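Local coordinates for (S)-ureidoglycine--glyoxylate transaminase (Bacillus subtilis, PDB 3ISL), which transfers the amino group of (S)-ureidoglycine to glyoxylate with pyridoxal 5'-phosphate as cofactor, giving oxalurate and glycine in purine catabolism, at residues V184-T196 / G205-D217. Numbering follows the deposited sequence.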
ATOM      1  N   VAL A 184     -12.671 -19.520   8.568  1.00 26.18           N
ATOM      2  CA  VAL A 184     -12.003 -19.149   9.770  1.00 25.87           C
ATOM      3  C   VAL A 184     -12.686 -19.524  11.078  1.00 26.31           C
ATOM      4  O   VAL A 184     -11.975 -19.931  12.011  1.00 26.05           O
ATOM      5  CB  VAL A 184     -11.280 -17.721   9.823  1.00 27.54           C
ATOM      6  CG1 VAL A 184     -10.708 -17.195   8.460  1.00 22.86           C
ATOM      7  CG2 VAL A 184     -11.936 -16.717  10.770  1.00 26.55           C
ATOM      8  N   ASP A 185     -14.009 -19.369  11.191  1.00 26.22           N
ATOM      9  CA  ASP A 185     -14.674 -19.843  12.419  1.00 26.93           C
ATOM     10  C   ASP A 185     -14.603 -21.341  12.592  1.00 27.50           C
ATOM     11  O   ASP A 185     -14.157 -21.828  13.655  1.00 26.42           O
ATOM     12  CB  ASP A 185     -16.114 -19.333  12.562  1.00 27.44           C
ATOM     13  CG  ASP A 185     -16.140 -17.826  12.824  1.00 26.99           C
ATOM     14  OD1 ASP A 185     -15.048 -17.239  12.915  1.00 25.39           O
ATOM     15  OD2 ASP A 185     -17.207 -17.223  12.907  1.00 29.98           O
ATOM     16  N   GLU A 186     -14.983 -22.060  11.543  1.00 25.93           N
ATOM     17  CA  GLU A 186     -15.010 -23.515  11.622  1.00 28.37           C
ATOM     18  C   GLU A 186     -13.640 -24.134  11.922  1.00 26.92           C
ATOM     19  O   GLU A 186     -13.575 -25.163  12.574  1.00 26.61           O
ATOM     20  CB  GLU A 186     -15.551 -24.124  10.329  1.00 27.67           C
ATOM     21  CG  GLU A 186     -17.007 -24.407  10.456  1.00 37.93           C
ATOM     22  CD  GLU A 186     -17.598 -25.176   9.251  1.00 44.83           C
ATOM     23  OE1 GLU A 186     -18.527 -24.594   8.616  1.00 45.84           O
ATOM     24  OE2 GLU A 186     -17.107 -26.316   8.945  1.00 41.82           O
ATOM     25  N   TRP A 187     -12.558 -23.515  11.439  1.00 26.00           N
ATOM     26  CA  TRP A 187     -11.245 -24.124  11.593  1.00 24.99           C
ATOM     27  C   TRP A 187     -10.502 -23.553  12.790  1.00 24.99           C
ATOM     28  O   TRP A 187      -9.328 -23.842  12.982  1.00 25.88           O
ATOM     29  CB  TRP A 187     -10.443 -23.960  10.298  1.00 23.80           C
ATOM     30  CG  TRP A 187     -11.036 -24.682   9.139  1.00 27.88           C
ATOM     31  CD1 TRP A 187     -12.018 -25.641   9.161  1.00 25.80           C
ATOM     32  CD2 TRP A 187     -10.659 -24.531   7.765  1.00 28.26           C
ATOM     33  NE1 TRP A 187     -12.262 -26.089   7.904  1.00 26.09           N
ATOM     34  CE2 TRP A 187     -11.442 -25.435   7.021  1.00 28.18           C
ATOM     35  CE3 TRP A 187      -9.743 -23.714   7.102  1.00 26.05           C
ATOM     36  CZ2 TRP A 187     -11.371 -25.534   5.596  1.00 29.59           C
ATOM     37  CZ3 TRP A 187      -9.647 -23.819   5.688  1.00 29.90           C
ATOM     38  CH2 TRP A 187     -10.456 -24.750   4.963  1.00 28.81           C
ATOM     39  N   LYS A 188     -11.187 -22.699  13.568  1.00 24.57           N
ATOM     40  CA  LYS A 188     -10.661 -22.130  14.778  1.00 25.24           C
ATOM     41  C   LYS A 188      -9.369 -21.385  14.445  1.00 25.16           C
ATOM     42  O   LYS A 188      -8.358 -21.499  15.143  1.00 25.67           O
ATOM     43  CB  LYS A 188     -10.380 -23.215  15.848  1.00 24.54           C
ATOM     44  CG  LYS A 188     -11.581 -24.132  16.236  1.00 28.40           C
ATOM     45  CD  LYS A 188     -12.807 -23.413  16.737  1.00 30.55           C
ATOM     46  CE  LYS A 188     -13.606 -24.267  17.743  1.00 34.28           C
ATOM     47  NZ  LYS A 188     -13.866 -25.598  17.167  1.00 34.86           N
ATOM     48  N   ILE A 189      -9.413 -20.648  13.357  1.00 25.35           N
ATOM     49  CA  ILE A 189      -8.351 -19.700  13.029  1.00 24.62           C
ATOM     50  C   ILE A 189      -8.599 -18.412  13.800  1.00 24.44           C
ATOM     51  O   ILE A 189      -9.727 -17.832  13.778  1.00 23.41           O
ATOM     52  CB  ILE A 189      -8.312 -19.441  11.489  1.00 25.52           C
ATOM     53  CG1 ILE A 189      -8.012 -20.747  10.746  1.00 23.58           C
ATOM     54  CG2 ILE A 189      -7.374 -18.243  11.119  1.00 23.24           C
ATOM     55  CD1 ILE A 189      -8.064 -20.592   9.127  1.00 20.42           C
ATOM     56  N   ASP A 190      -7.555 -17.972  14.491  1.00 25.38           N
ATOM     57  CA  ASP A 190      -7.623 -16.750  15.278  1.00 25.76           C
ATOM     58  C   ASP A 190      -7.358 -15.470  14.483  1.00 26.06           C
ATOM     59  O   ASP A 190      -7.948 -14.421  14.769  1.00 27.21           O
ATOM     60  CB  ASP A 190      -6.675 -16.859  16.484  1.00 26.21           C
ATOM     61  CG  ASP A 190      -6.997 -18.032  17.383  1.00 26.43           C
ATOM     62  OD1 ASP A 190      -8.076 -17.967  18.026  1.00 22.90           O
ATOM     63  OD2 ASP A 190      -6.163 -18.995  17.457  1.00 25.90           O
ATOM     64  N   ALA A 191      -6.434 -15.529  13.530  1.00 25.25           N
ATOM     65  CA  ALA A 191      -6.225 -14.461  12.609  1.00 24.81           C
ATOM     66  C   ALA A 191      -5.900 -15.023  11.255  1.00 26.30           C
ATOM     67  O   ALA A 191      -5.155 -16.056  11.142  1.00 27.61           O
ATOM     68  CB  ALA A 191      -5.076 -13.477  13.111  1.00 26.55           C
ATOM     69  N   ALA A 192      -6.461 -14.385  10.201  1.00 25.98           N
ATOM     70  CA  ALA A 192      -6.209 -14.818   8.811  1.00 25.56           C
ATOM     71  C   ALA A 192      -5.884 -13.567   8.018  1.00 25.08           C
ATOM     72  O   ALA A 192      -6.481 -12.547   8.225  1.00 23.12           O
ATOM     73  CB  ALA A 192      -7.427 -15.508   8.183  1.00 23.44           C
ATOM     74  N   ILE A 193      -4.951 -13.677   7.078  1.00 25.56           N
ATOM     75  CA  ILE A 193      -4.641 -12.547   6.261  1.00 24.71           C
ATOM     76  C   ILE A 193      -4.787 -13.003   4.848  1.00 24.83           C
ATOM     77  O   ILE A 193      -4.256 -14.054   4.443  1.00 25.64           O
ATOM     78  CB  ILE A 193      -3.151 -12.091   6.460  1.00 25.03           C
ATOM     79  CG1 ILE A 193      -2.820 -11.802   7.942  1.00 24.25           C
ATOM     80  CG2 ILE A 193      -2.810 -10.970   5.454  1.00 24.09           C
ATOM     81  CD1 ILE A 193      -2.017 -12.981   8.727  1.00 26.14           C
ATOM     82  N   GLY A 194      -5.477 -12.191   4.071  1.00 26.11           N
ATOM     83  CA  GLY A 194      -5.595 -12.448   2.626  1.00 24.06           C
ATOM     84  C   GLY A 194      -4.741 -11.525   1.804  1.00 22.43           C
ATOM     85  O   GLY A 194      -4.064 -10.635   2.339  1.00 23.82           O
ATOM     86  N   GLY A 195      -4.753 -11.731   0.491  1.00 21.93           N
ATOM     87  CA  GLY A 195      -4.225 -10.741  -0.455  1.00 20.71           C
ATOM     88  C   GLY A 195      -5.216 -10.512  -1.568  1.00 21.04           C
ATOM     89  O   GLY A 195      -6.217 -11.230  -1.697  1.00 21.18           O
ATOM     90  N   THR A 196      -4.996  -9.492  -2.372  1.00 21.15           N
ATOM     91  CA  THR A 196      -5.999  -9.103  -3.359  1.00 21.84           C
ATOM     92  C   THR A 196      -5.729  -9.611  -4.784  1.00 21.16           C
ATOM     93  O   THR A 196      -6.688  -9.825  -5.543  1.00 20.57           O
ATOM     94  CB  THR A 196      -6.076  -7.557  -3.437  1.00 23.31           C
ATOM     95  OG1 THR A 196      -4.746  -7.018  -3.338  1.00 22.87           O
ATOM     96  CG2 THR A 196      -6.853  -7.016  -2.263  1.00 27.79           C
ATOM     97  N   GLY A 205      -1.565  -4.718  -3.639  1.00 33.00           N
ATOM     98  CA  GLY A 205      -1.418  -3.521  -2.821  1.00 34.92           C
ATOM     99  C   GLY A 205      -2.466  -3.282  -1.743  1.00 35.20           C
ATOM    100  O   GLY A 205      -2.560  -2.174  -1.184  1.00 34.26           O
ATOM    101  N   MET A 206      -3.226  -4.335  -1.384  1.00 36.43           N
ATOM    102  CA  MET A 206      -3.944  -4.272  -0.101  1.00 36.82           C
ATOM    103  C   MET A 206      -4.039  -5.651   0.450  1.00 37.14           C
ATOM    104  O   MET A 206      -3.900  -6.621  -0.327  1.00 37.32           O
ATOM    105  CB  MET A 206      -5.322  -3.603  -0.217  1.00 38.92           C
ATOM    106  CG  MET A 206      -5.450  -2.167   0.412  1.00 33.58           C
ATOM    107  SD  MET A 206      -7.190  -1.906   0.142  1.00 43.37           S
ATOM    108  CE  MET A 206      -7.679  -0.482   1.112  1.00 30.70           C
ATOM    109  N   ALA A 207      -4.206  -5.736   1.785  1.00 35.65           N
ATOM    110  CA  ALA A 207      -4.190  -6.993   2.477  1.00 34.10           C
ATOM    111  C   ALA A 207      -5.383  -7.061   3.467  1.00 32.70           C
ATOM    112  O   ALA A 207      -5.334  -6.493   4.538  1.00 35.22           O
ATOM    113  CB  ALA A 207      -2.865  -7.160   3.209  1.00 34.56           C
ATOM    114  N   PRO A 208      -6.464  -7.724   3.085  1.00 30.12           N
ATOM    115  CA  PRO A 208      -7.626  -7.953   3.982  1.00 28.82           C
ATOM    116  C   PRO A 208      -7.234  -8.883   5.131  1.00 26.22           C
ATOM    117  O   PRO A 208      -6.626  -9.942   4.898  1.00 25.71           O
ATOM    118  CB  PRO A 208      -8.654  -8.697   3.100  1.00 27.78           C
ATOM    119  CG  PRO A 208      -8.168  -8.599   1.715  1.00 29.52           C
ATOM    120  CD  PRO A 208      -6.658  -8.296   1.749  1.00 30.06           C
ATOM    121  N   ILE A 209      -7.606  -8.495   6.334  1.00 25.80           N
ATOM    122  CA  ILE A 209      -7.281  -9.291   7.521  1.00 25.94           C
ATOM    123  C   ILE A 209      -8.521  -9.508   8.300  1.00 24.70           C
ATOM    124  O   ILE A 209      -9.446  -8.715   8.207  1.00 25.66           O
ATOM    125  CB  ILE A 209      -6.195  -8.651   8.440  1.00 25.17           C
ATOM    126  CG1 ILE A 209      -6.675  -7.341   9.037  1.00 26.08           C
ATOM    127  CG2 ILE A 209      -4.898  -8.416   7.683  1.00 27.33           C
ATOM    128  CD1 ILE A 209      -5.644  -6.696  10.064  1.00 28.15           C
ATOM    129  N   THR A 210      -8.536 -10.576   9.082  1.00 24.65           N
ATOM    130  CA  THR A 210      -9.553 -10.756  10.055  1.00 23.67           C
ATOM    131  C   THR A 210      -8.955 -11.408  11.297  1.00 25.10           C
ATOM    132  O   THR A 210      -8.007 -12.230  11.221  1.00 24.80           O
ATOM    133  CB  THR A 210     -10.769 -11.610   9.491  1.00 25.22           C
ATOM    134  OG1 THR A 210     -11.879 -11.547  10.385  1.00 21.73           O
ATOM    135  CG2 THR A 210     -10.406 -13.037   9.226  1.00 20.03           C
ATOM    136  N   TYR A 211      -9.564 -11.107  12.437  1.00 25.17           N
ATOM    137  CA  TYR A 211      -9.185 -11.751  13.677  1.00 26.31           C
ATOM    138  C   TYR A 211     -10.277 -11.627  14.745  1.00 26.79           C
ATOM    139  O   TYR A 211     -11.169 -10.804  14.611  1.00 26.84           O
ATOM    140  CB  TYR A 211      -7.855 -11.201  14.167  1.00 24.24           C
ATOM    141  CG  TYR A 211      -7.849  -9.716  14.411  1.00 27.49           C
ATOM    142  CD1 TYR A 211      -8.293  -9.161  15.632  1.00 28.94           C
ATOM    143  CD2 TYR A 211      -7.368  -8.851  13.436  1.00 24.59           C
ATOM    144  CE1 TYR A 211      -8.224  -7.755  15.857  1.00 25.52           C
ATOM    145  CE2 TYR A 211      -7.312  -7.486  13.650  1.00 27.24           C
ATOM    146  CZ  TYR A 211      -7.758  -6.949  14.833  1.00 27.47           C
ATOM    147  OH  TYR A 211      -7.675  -5.606  14.967  1.00 25.41           O
ATOM    148  N   ASN A 212     -10.195 -12.497  15.761  1.00 28.07           N
ATOM    149  CA  ASN A 212     -11.201 -12.655  16.842  1.00 28.41           C
ATOM    150  C   ASN A 212     -10.812 -11.910  18.099  1.00 29.14           C
ATOM    151  O   ASN A 212      -9.834 -11.156  18.104  1.00 29.60           O
ATOM    152  CB  ASN A 212     -11.495 -14.166  17.150  1.00 27.48           C
ATOM    153  CG  ASN A 212     -10.247 -14.969  17.628  1.00 26.52           C
ATOM    154  OD1 ASN A 212      -9.208 -14.414  17.959  1.00 26.78           O
ATOM    155  ND2 ASN A 212     -10.379 -16.281  17.663  1.00 25.18           N
ATOM    156  N   GLU A 213     -11.597 -12.107  19.165  1.00 31.76           N
ATOM    157  CA  GLU A 213     -11.462 -11.432  20.468  1.00 31.13           C
ATOM    158  C   GLU A 213     -10.209 -11.941  21.210  1.00 30.87           C
ATOM    159  O   GLU A 213      -9.531 -11.159  21.882  1.00 30.75           O
ATOM    160  CB  GLU A 213     -12.765 -11.608  21.279  1.00 32.42           C
ATOM    161  CG  GLU A 213     -12.595 -11.653  22.817  1.00 39.37           C
ATOM    162  CD  GLU A 213     -13.940 -11.629  23.682  1.00 48.17           C
ATOM    163  OE1 GLU A 213     -14.027 -10.776  24.606  1.00 47.03           O
ATOM    164  OE2 GLU A 213     -14.877 -12.456  23.451  1.00 49.07           O
ATOM    165  N   ARG A 214      -9.858 -13.226  21.027  1.00 30.59           N
ATOM    166  CA  ARG A 214      -8.542 -13.730  21.518  1.00 30.22           C
ATOM    167  C   ARG A 214      -7.390 -12.875  20.997  1.00 28.07           C
ATOM    168  O   ARG A 214      -6.557 -12.414  21.778  1.00 26.34           O
ATOM    169  CB  ARG A 214      -8.299 -15.209  21.170  1.00 29.22           C
ATOM    170  CG  ARG A 214      -9.330 -16.170  21.772  1.00 31.06           C
ATOM    171  CD  ARG A 214      -8.666 -17.449  22.345  1.00 34.97           C
ATOM    172  NE  ARG A 214      -8.157 -18.205  21.247  1.00 34.33           N
ATOM    173  CZ  ARG A 214      -7.011 -18.849  21.193  1.00 30.70           C
ATOM    174  NH1 ARG A 214      -6.222 -18.949  22.226  1.00 27.15           N
ATOM    175  NH2 ARG A 214      -6.701 -19.449  20.054  1.00 32.35           N
ATOM    176  N   VAL A 215      -7.357 -12.662  19.676  1.00 26.70           N
ATOM    177  CA  VAL A 215      -6.353 -11.758  19.043  1.00 24.93           C
ATOM    178  C   VAL A 215      -6.483 -10.295  19.504  1.00 23.90           C
ATOM    179  O   VAL A 215      -5.478  -9.664  19.855  1.00 22.20           O
ATOM    180  CB  VAL A 215      -6.298 -11.856  17.515  1.00 25.64           C
ATOM    181  CG1 VAL A 215      -5.177 -10.941  16.950  1.00 23.27           C
ATOM    182  CG2 VAL A 215      -5.986 -13.274  17.117  1.00 24.71           C
ATOM    183  N   ALA A 216      -7.714  -9.803  19.581  1.00 23.75           N
ATOM    184  CA  ALA A 216      -7.942  -8.387  19.901  1.00 25.85           C
ATOM    185  C   ALA A 216      -7.510  -8.079  21.352  1.00 25.85           C
ATOM    186  O   ALA A 216      -6.854  -7.076  21.596  1.00 26.55           O
ATOM    187  CB  ALA A 216      -9.438  -7.938  19.630  1.00 25.47           C
ATOM    188  N   ASP A 217      -7.817  -8.965  22.301  1.00 27.52           N
ATOM    189  CA  ASP A 217      -7.348  -8.738  23.695  1.00 27.47           C
ATOM    190  C   ASP A 217      -5.807  -8.669  23.854  1.00 27.93           C
ATOM    191  O   ASP A 217      -5.313  -7.892  24.674  1.00 27.60           O
ATOM    192  CB  ASP A 217      -7.948  -9.777  24.649  1.00 27.99           C
ATOM    193  CG  ASP A 217      -9.461  -9.678  24.713  1.00 28.42           C
ATOM    194  OD1 ASP A 217     -10.081 -10.596  25.213  1.00 31.46           O
ATOM    195  OD2 ASP A 217     -10.029  -8.692  24.187  1.00 33.10           O
TER
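The carboxylate of D190 lies against the side chains of N212 and R214 where helix 213-220 begins. R214 NH2 meets D190 OD2 at 2.7 Å in a salt bridge, with OD2 at the guanidinium edge, near its plane, and the planes of the two groups 68° apart. N212 ND2 reaches the anti lone pair of D190 OD1 at 2.9 Å, while N212 OD1 accepts from V215 N as the N-cap. N212 CG, placed between the backbone N and the carbonyl carbon (chi1 61°), turns the amide back over the first turn of the helix. F169 N and R163 also bind the D190 carboxylate, which should favour its charged form. A methyl of V215, CG2, packs on D190 CB at 3.7 Å. From there strands 191-193 and 206-211 run antiparallel: A192 and T210 exchange both backbone bonds, and G194 N gives a nearly straight one to P208 O (2.7 Å). I193 and I209 lie side by side, I193 CG1 4.0 Å from I209 CG2, and I193 with A191 continues onto helix 71-82. With 206-211 antiparallel to its neighbours, this is the central mixed sheet of the fold-type I, PLP-dependent aminotransferases, and G195 leads toward the cofactor and K198.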